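Local atomic coordinates of cycloalternan-forming enzyme (Listeria monocytogenes serovar 1/2a, PDB entry 5F7U), a protein that belongs to glycoside hydrolase family 31 and joins a TIM barrel to several beta-rich domains, among them a family 6 carbohydrate-binding module. Residues Thr41-Glu46 and Ser73-Tyr78; Ile410-Thr415 and Asn433-Asp438; Ser864-Ala869 and Lys928-Leu933. The protein carries 1 engineered substitution. All coordinates share one frame; numbering follows the deposited sequence.

Contact 1 (Thr41-Glu46 and Ser73-Tyr78); sequences TTWPIE and SGNNTY. With GLC (alpha-D-glucopyranose), chain E.
Thr41 and Asn76 meet through a short relay of polar atoms that ends on a bound alpha-D-glucopyranose. Asn76 ND2 donates to Thr41 OG1 at 2.9 Å, with the hydroxyl lying in the plane of the amide, and OG1 in turn donates to Thr77 O. That carbonyl also accepts the backbone N of Thr42, so two donors grip it, the hydroxyl from well above the carbonyl plane and the amide from within it. The threonine hydroxyl stands anti to its main-chain nitrogen (chi1 -164°), which also sets it 3.4 Å from Tyr78 CE2, over one face of that ring.

Held this way, the Asn76 amide turns both its ends to the sugar: OD1 accepts from O2 at 2.6 Å while ND2 donates to O3. The Trp43 ring runs alongside the amide and lays one face against the sugar, C2 lying 3.5 Å above its plane.

The scaffold is an antiparallel pair in an E-set, immunoglobulin-like N-terminal domain. Strand 76-84 follows a type II' turn, with Gly74 and Asn75 at its corners, that closes a hairpin with strand 60-73, while strand 36-43 flanks it and ends at a cis peptide before Pro44.

Beyond that proline the packing slackens. Ile45, exposed, rests CD1 on Gly74 O at 3.4 Å, and water takes over the polar links: one molecule joins Ile45 N to Asn75 OD1, another joins Glu46 N to Thr77 OG1, a hydroxyl also bonded to Asn72. Asn75 ND2 reaches sugar O2 only by a weak bond of 3.3 Å.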
# COMPACT_ATOMS: atom_id res chain seq x y z
N THR A 41 26.48 -32.68 -14.76
CA THR A 41 25.75 -33.51 -15.73
C THR A 41 26.62 -33.84 -16.93
O THR A 41 27.50 -33.06 -17.29
CB THR A 41 24.39 -32.89 -16.17
OG1 THR A 41 23.56 -33.88 -16.82
CG2 THR A 41 24.55 -31.69 -17.09
N THR A 42 26.38 -35.03 -17.49
CA THR A 42 26.96 -35.39 -18.79
C THR A 42 25.85 -35.92 -19.68
O THR A 42 24.81 -36.36 -19.18
CB THR A 42 28.04 -36.49 -18.63
OG1 THR A 42 27.47 -37.63 -17.95
CG2 THR A 42 29.23 -35.94 -17.85
N TRP A 43 26.06 -35.88 -20.99
CA TRP A 43 25.10 -36.42 -21.95
C TRP A 43 25.88 -36.87 -23.20
O TRP A 43 26.96 -36.32 -23.45
CB TRP A 43 24.05 -35.38 -22.32
CG TRP A 43 24.60 -34.16 -22.99
CD1 TRP A 43 24.68 -33.93 -24.35
CD2 TRP A 43 25.16 -33.01 -22.35
NE1 TRP A 43 25.26 -32.70 -24.58
CE2 TRP A 43 25.56 -32.11 -23.38
CE3 TRP A 43 25.37 -32.65 -21.01
CZ2 TRP A 43 26.14 -30.86 -23.10
CZ3 TRP A 43 25.96 -31.40 -20.73
CH2 TRP A 43 26.34 -30.53 -21.78
N PRO A 44 25.38 -37.85 -23.96
CA PRO A 44 24.18 -38.63 -23.62
C PRO A 44 24.51 -39.68 -22.56
O PRO A 44 25.67 -39.82 -22.15
CB PRO A 44 23.85 -39.32 -24.96
CG PRO A 44 25.19 -39.55 -25.58
CD PRO A 44 26.01 -38.34 -25.20
N ILE A 45 23.48 -40.41 -22.11
CA ILE A 45 23.69 -41.52 -21.18
C ILE A 45 24.46 -42.63 -21.90
O ILE A 45 24.03 -43.12 -22.96
CB ILE A 45 22.36 -42.07 -20.59
CG1 ILE A 45 21.62 -40.97 -19.79
CG2 ILE A 45 22.63 -43.28 -19.69
CD1 ILE A 45 20.14 -41.26 -19.61
N GLU A 46 25.61 -42.98 -21.33
CA GLU A 46 26.51 -43.98 -21.91
C GLU A 46 27.21 -44.74 -20.80
O GLU A 46 27.54 -44.14 -19.79
CB GLU A 46 27.60 -43.29 -22.71
CG GLU A 46 27.22 -42.91 -24.12
CD GLU A 46 28.33 -42.15 -24.82
OE1 GLU A 46 29.01 -41.29 -24.18
OE2 GLU A 46 28.52 -42.39 -26.02
N SER A 73 18.29 -38.81 -16.01
CA SER A 73 17.00 -38.23 -16.40
C SER A 73 17.09 -37.65 -17.80
O SER A 73 18.01 -36.91 -18.11
CB SER A 73 16.56 -37.15 -15.42
OG SER A 73 15.23 -36.75 -15.70
N GLY A 74 16.10 -37.99 -18.64
CA GLY A 74 16.10 -37.55 -20.03
C GLY A 74 17.32 -38.06 -20.78
O GLY A 74 17.63 -39.25 -20.75
N ASN A 75 18.03 -37.13 -21.42
CA ASN A 75 19.25 -37.45 -22.17
C ASN A 75 20.54 -37.44 -21.32
O ASN A 75 21.66 -37.59 -21.87
CB ASN A 75 19.38 -36.44 -23.32
CG ASN A 75 20.46 -36.81 -24.33
OD1 ASN A 75 20.54 -37.96 -24.77
ND2 ASN A 75 21.27 -35.84 -24.71
N ASN A 76 20.40 -37.29 -19.99
CA ASN A 76 21.52 -36.92 -19.12
C ASN A 76 21.75 -37.83 -17.93
O ASN A 76 20.82 -38.43 -17.38
CB ASN A 76 21.29 -35.51 -18.56
CG ASN A 76 21.41 -34.43 -19.60
OD1 ASN A 76 20.75 -34.46 -20.64
ND2 ASN A 76 22.27 -33.46 -19.33
N THR A 77 23.02 -37.91 -17.53
CA THR A 77 23.42 -38.48 -16.25
C THR A 77 23.83 -37.35 -15.32
O THR A 77 24.50 -36.39 -15.73
CB THR A 77 24.58 -39.49 -16.41
OG1 THR A 77 24.16 -40.51 -17.30
CG2 THR A 77 24.93 -40.15 -15.06
N TYR A 78 23.44 -37.48 -14.06
CA TYR A 78 23.77 -36.49 -13.03
C TYR A 78 24.64 -37.18 -12.02
O TYR A 78 24.39 -38.35 -11.66
CB TYR A 78 22.48 -35.92 -12.40
CG TYR A 78 21.73 -35.09 -13.41
CD1 TYR A 78 20.81 -35.68 -14.28
CD2 TYR A 78 21.95 -33.71 -13.50
CE1 TYR A 78 20.13 -34.93 -15.22
CE2 TYR A 78 21.28 -32.95 -14.45
CZ TYR A 78 20.38 -33.56 -15.29
OH TYR A 78 19.73 -32.80 -16.24
C1 GLC E . 21.64 -31.72 -24.69
C2 GLC E . 21.71 -32.12 -23.20
C3 GLC E . 21.54 -30.89 -22.29
C4 GLC E . 22.56 -29.80 -22.64
C5 GLC E . 22.48 -29.45 -24.14
C6 GLC E . 23.60 -28.51 -24.57
O1 GLC E . 20.30 -31.40 -25.08
O2 GLC E . 20.72 -33.12 -22.91
O3 GLC E . 21.69 -31.26 -20.92
O4 GLC E . 22.28 -28.64 -21.84
O5 GLC E . 22.52 -30.62 -24.98
O6 GLC E . 23.18 -27.81 -25.75
O HOH W 1 20.87 -40.49 -23.43
O HOH W 2 26.08 -41.82 -18.46

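Contact 2 (Ile410-Thr415 and Asn433-Asp438); sequences IWNNAT and NGKWTD. With GLC (alpha-D-glucopyranose), chain C.
Asn413 and Asn433 tie two facing beta turns together by exchanging side-chain and backbone groups, with no strand pairing between the segments. Asn413 OD1 accepts the backbone N of Lys435 at 2.9 Å, nearly straight (171°) and on a lone pair in the carbonyl plane. In return, Asn433 ND2 donates to Asn413 O at 3.0 Å and to Thr415 OG1 at 3.2 Å, both acceptors close to the plane of its amide. The turns are type II from Trp411 to Ala414 and type II' from Asn433 to Trp436, set in the long loop between strand 396-399 and helix 439-448 of the TIM barrel.

Next to the turns, Trp411 drives its six-membered edge onto the face of Trp436, a T-shaped pair with centroids 5.0 Å apart and planes at 62°. Met442 of the following helix touches both indoles. At the rim of the Trp436 ring, CD1 lies 3.4 Å from Asn412 O, and one water accepts from both Trp436 NE1 and Asn412 ND2.

Because both protons of the Asn433 amide are engaged, its rotation is fixed; Thr415, which lines a glucopyranose pocket with Tyr416 and Glu469, is probably steadied by this second-shell asparagine.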
# COMPACT_ATOMS: atom_id res chain seq x y z
N ILE A 410 4.44 -1.94 -31.83
CA ILE A 410 3.70 -1.81 -33.09
C ILE A 410 2.31 -2.40 -32.86
O ILE A 410 2.18 -3.47 -32.26
CB ILE A 410 4.42 -2.51 -34.25
CG1 ILE A 410 5.81 -1.88 -34.47
CG2 ILE A 410 3.59 -2.51 -35.55
CD1 ILE A 410 6.71 -2.64 -35.44
N TRP A 411 1.29 -1.68 -33.34
CA TRP A 411 -0.11 -2.12 -33.27
C TRP A 411 -0.32 -3.43 -34.00
O TRP A 411 0.24 -3.65 -35.10
CB TRP A 411 -1.04 -1.03 -33.81
CG TRP A 411 -1.11 0.10 -32.87
CD1 TRP A 411 -0.26 1.17 -32.81
CD2 TRP A 411 -2.02 0.24 -31.76
NE1 TRP A 411 -0.61 1.99 -31.74
CE2 TRP A 411 -1.68 1.44 -31.09
CE3 TRP A 411 -3.11 -0.53 -31.29
CZ2 TRP A 411 -2.37 1.89 -29.95
CZ3 TRP A 411 -3.81 -0.07 -30.15
CH2 TRP A 411 -3.42 1.13 -29.51
N ASN A 412 -1.15 -4.29 -33.43
CA ASN A 412 -1.50 -5.55 -34.08
C ASN A 412 -2.04 -5.32 -35.50
O ASN A 412 -2.80 -4.37 -35.74
CB ASN A 412 -2.52 -6.33 -33.25
CG ASN A 412 -2.43 -7.82 -33.49
OD1 ASN A 412 -1.54 -8.29 -34.23
ND2 ASN A 412 -3.33 -8.59 -32.85
N ASN A 413 -1.60 -6.18 -36.43
CA ASN A 413 -2.02 -6.15 -37.84
C ASN A 413 -1.47 -4.98 -38.67
O ASN A 413 -1.76 -4.90 -39.88
CB ASN A 413 -3.56 -6.20 -38.03
CG ASN A 413 -4.25 -7.37 -37.33
OD1 ASN A 413 -5.43 -7.26 -37.00
ND2 ASN A 413 -3.55 -8.48 -37.11
N ALA A 414 -0.68 -4.09 -38.07
CA ALA A 414 -0.08 -2.97 -38.82
C ALA A 414 0.99 -3.48 -39.77
O ALA A 414 1.78 -4.37 -39.42
CB ALA A 414 0.50 -1.92 -37.88
N THR A 415 1.00 -2.94 -40.98
CA THR A 415 2.04 -3.28 -41.95
C THR A 415 2.92 -2.06 -42.17
O THR A 415 2.50 -0.93 -41.87
CB THR A 415 1.45 -3.81 -43.27
OG1 THR A 415 0.55 -2.84 -43.84
CG2 THR A 415 0.72 -5.13 -43.04
N ASN A 433 -4.45 -1.88 -40.17
CA ASN A 433 -5.32 -2.89 -40.76
C ASN A 433 -6.07 -3.66 -39.68
O ASN A 433 -5.72 -3.62 -38.49
CB ASN A 433 -4.51 -3.92 -41.56
CG ASN A 433 -3.59 -3.29 -42.60
OD1 ASN A 433 -4.04 -2.80 -43.63
ND2 ASN A 433 -2.29 -3.35 -42.35
N GLY A 434 -7.10 -4.39 -40.11
CA GLY A 434 -7.69 -5.47 -39.31
C GLY A 434 -8.26 -4.98 -37.99
O GLY A 434 -9.20 -4.20 -37.98
N LYS A 435 -7.67 -5.43 -36.89
CA LYS A 435 -8.18 -5.14 -35.55
C LYS A 435 -8.03 -3.68 -35.12
O LYS A 435 -8.78 -3.20 -34.25
CB LYS A 435 -7.53 -6.08 -34.53
CG LYS A 435 -7.95 -7.53 -34.75
CD LYS A 435 -7.11 -8.51 -33.94
CE LYS A 435 -7.53 -9.93 -34.28
NZ LYS A 435 -6.53 -10.93 -33.82
N TRP A 436 -7.08 -2.97 -35.75
CA TRP A 436 -6.79 -1.59 -35.39
C TRP A 436 -6.58 -0.79 -36.65
O TRP A 436 -5.44 -0.62 -37.10
CB TRP A 436 -5.55 -1.49 -34.51
CG TRP A 436 -5.58 -2.36 -33.32
CD1 TRP A 436 -4.94 -3.56 -33.17
CD2 TRP A 436 -6.29 -2.13 -32.10
NE1 TRP A 436 -5.19 -4.08 -31.93
CE2 TRP A 436 -6.03 -3.24 -31.25
CE3 TRP A 436 -7.14 -1.11 -31.63
CZ2 TRP A 436 -6.57 -3.34 -29.96
CZ3 TRP A 436 -7.67 -1.21 -30.34
CH2 TRP A 436 -7.39 -2.32 -29.53
N THR A 437 -7.66 -0.31 -37.23
CA THR A 437 -7.56 0.43 -38.49
C THR A 437 -7.19 1.90 -38.28
O THR A 437 -6.74 2.56 -39.22
CB THR A 437 -8.86 0.37 -39.32
OG1 THR A 437 -9.91 1.00 -38.58
CG2 THR A 437 -9.23 -1.06 -39.68
N ASP A 438 -7.41 2.43 -37.07
CA ASP A 438 -7.10 3.84 -36.78
C ASP A 438 -6.80 4.03 -35.29
O ASP A 438 -7.67 4.49 -34.55
CB ASP A 438 -8.29 4.72 -37.24
CG ASP A 438 -8.10 6.21 -36.93
OD1 ASP A 438 -6.97 6.68 -36.64
OD2 ASP A 438 -9.13 6.93 -36.98
C1 GLC C . 4.79 -6.52 -40.91
C2 GLC C . 5.51 -5.81 -42.07
C3 GLC C . 6.52 -6.73 -42.76
C4 GLC C . 7.48 -7.36 -41.75
C5 GLC C . 6.72 -8.03 -40.60
C6 GLC C . 7.67 -8.47 -39.49
O2 GLC C . 4.55 -5.34 -43.02
O3 GLC C . 7.27 -5.99 -43.73
O4 GLC C . 8.30 -8.32 -42.40
O5 GLC C . 5.76 -7.12 -40.02
O6 GLC C . 8.33 -7.32 -38.95
O HOH W 3 -3.16 -2.08 -37.55
O HOH W 4 -4.86 -6.87 -30.98
O HOH W 5 -4.69 -11.12 -35.88

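Contact 3 (Ser864-Ala869 and Lys928-Leu933)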
# COMPACT_ATOMS: atom_id res chain seq x y z
N SER A 864 -18.77 27.56 14.44
CA SER A 864 -18.28 28.58 13.52
C SER A 864 -17.40 27.94 12.46
O SER A 864 -16.61 27.05 12.76
CB SER A 864 -17.52 29.66 14.28
OG SER A 864 -18.36 30.22 15.29
N VAL A 865 -17.58 28.38 11.22
CA VAL A 865 -16.75 27.90 10.11
C VAL A 865 -16.07 29.11 9.47
O VAL A 865 -16.74 30.08 9.09
CB VAL A 865 -17.56 27.11 9.06
CG1 VAL A 865 -16.65 26.61 7.93
CG2 VAL A 865 -18.27 25.94 9.71
N ASP A 866 -14.74 29.04 9.39
CA ASP A 866 -13.95 30.08 8.76
C ASP A 866 -13.60 29.59 7.37
O ASP A 866 -12.75 28.71 7.20
CB ASP A 866 -12.71 30.39 9.59
CG ASP A 866 -13.02 31.13 10.88
OD1 ASP A 866 -14.18 31.61 11.09
OD2 ASP A 866 -12.08 31.26 11.71
N LEU A 867 -14.30 30.15 6.39
CA LEU A 867 -14.13 29.76 5.00
C LEU A 867 -13.16 30.75 4.32
O LEU A 867 -13.33 31.96 4.44
CB LEU A 867 -15.50 29.75 4.32
CG LEU A 867 -15.72 29.20 2.91
CD1 LEU A 867 -15.61 27.68 2.87
CD2 LEU A 867 -17.09 29.65 2.44
N PRO A 868 -12.11 30.23 3.64
CA PRO A 868 -11.19 31.15 2.98
C PRO A 868 -11.83 31.63 1.67
O PRO A 868 -12.93 31.19 1.34
CB PRO A 868 -9.98 30.26 2.70
CG PRO A 868 -10.57 28.92 2.44
CD PRO A 868 -11.77 28.82 3.37
N ALA A 869 -11.14 32.52 0.95
CA ALA A 869 -11.56 32.87 -0.41
C ALA A 869 -11.70 31.58 -1.23
O ALA A 869 -10.86 30.68 -1.13
CB ALA A 869 -10.55 33.80 -1.04
N LYS A 928 -12.23 36.03 2.78
CA LYS A 928 -12.64 35.11 3.84
C LYS A 928 -14.08 35.38 4.25
O LYS A 928 -14.54 36.53 4.20
CB LYS A 928 -11.73 35.26 5.06
CG LYS A 928 -10.26 34.91 4.81
CD LYS A 928 -9.40 35.00 6.08
CE LYS A 928 -9.77 33.99 7.17
NZ LYS A 928 -9.88 32.55 6.77
N GLN A 929 -14.80 34.32 4.62
CA GLN A 929 -16.19 34.45 5.08
C GLN A 929 -16.36 33.73 6.39
O GLN A 929 -15.94 32.59 6.53
CB GLN A 929 -17.18 33.92 4.04
CG GLN A 929 -17.21 34.76 2.76
CD GLN A 929 -18.24 34.25 1.78
OE1 GLN A 929 -17.95 33.39 0.94
NE2 GLN A 929 -19.46 34.75 1.89
N ALA A 930 -16.99 34.40 7.35
CA ALA A 930 -17.20 33.84 8.69
C ALA A 930 -18.63 33.31 8.83
O ALA A 930 -19.58 34.10 8.91
CB ALA A 930 -16.88 34.90 9.74
N ILE A 931 -18.77 31.99 8.86
CA ILE A 931 -20.09 31.33 8.93
C ILE A 931 -20.33 30.95 10.39
O ILE A 931 -19.45 30.36 11.02
CB ILE A 931 -20.16 30.07 8.03
CG1 ILE A 931 -19.95 30.43 6.55
CG2 ILE A 931 -21.48 29.31 8.23
CD1 ILE A 931 -19.68 29.22 5.65
N VAL A 932 -21.48 31.32 10.93
CA VAL A 932 -21.84 30.91 12.30
C VAL A 932 -23.21 30.24 12.29
O VAL A 932 -24.19 30.81 11.77
CB VAL A 932 -21.82 32.09 13.30
CG1 VAL A 932 -22.15 31.60 14.70
CG2 VAL A 932 -20.45 32.77 13.31
N LEU A 933 -23.28 29.03 12.86
CA LEU A 933 -24.54 28.35 13.11
C LEU A 933 -24.92 28.60 14.56
O LEU A 933 -24.15 28.28 15.47
CB LEU A 933 -24.42 26.83 12.86
CG LEU A 933 -24.30 26.29 11.44
CD1 LEU A 933 -23.01 26.71 10.74
CD2 LEU A 933 -24.34 24.77 11.50
O HOH W 6 -17.01 31.99 11.76
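Strands 864-867 and 929-933 run antiparallel, their axes 4.6 Å apart at closest and 163° between directions, with Val865 opposite Ile931 and Leu867 opposite Gln929 as the hydrogen-bonded pairs. They are neighbours in a six-stranded antiparallel sheet that packs against a second, mixed sheet, so the contact is a piece of one layer of a beta-sandwich. Four bonds between main-chain atoms carry it, the shortest from Val865 N to Ile931 O at 2.7 Å. Of the non-hydrogen-bonded pairs, Asp866 with Ala930 falls between these two and Ser864 with Val932 lies beyond the Val865 end, and just before Gln929 the CA of Lys928 approaches Leu867 O at 3.3 Å.

Alternation of side chains along each strand then sorts the residues by environment. Val865, Leu867, Gln929 and Ile931 share the face turned to the second sheet, where Met876, Val920 and Ala922 cover them. Directly across the pair, Val865 CB sits 4.1 Å from Ile931 CB. Leu867 instead makes a diagonal contact: its first two torsions (chi1 -171°, chi2 72°) together place CD2 against the CD1 end of Ile931 on the neighbouring strand, the two chains meeting at a slant.

The other face, bearing Ser864, Asp866, Ala930 and Val932, is less buried. Here Ser864 OG touches Val932 through the CG2 methyl at 3.8 Å, a modest contact of a hydroxyl with a methyl group. At the end of the pair, the folded Lys928 chain, bent at its last two torsions, leaves NZ 5.6 Å from Asp866 OD2, too far for a salt bridge, though the opposite charges would probably still attract. An ordered water lies 2.9 Å from Asp866 OD1 and 3.0 Å from Ile931 O.

Overall arrangement
The three contacts follow one another along the chain. Contact 1, in the N-terminal E-set domain, and contact 2, in a loop of the TIM barrel, each contribute to a separate glucopyranose pocket, and their centres stand about 47 Å apart with nearest atoms about 36 Å from each other; two sugar sites are therefore built by different folds at well-separated places. Contact 3 contributes to none of the glycan pockets or magnesium sites. It lies about 58 Å from contact 2 and about 84 Å from contact 1, centre to centre, and contacts 1 and 3 lie on opposite sides of the chain's centre. None of the three touches another.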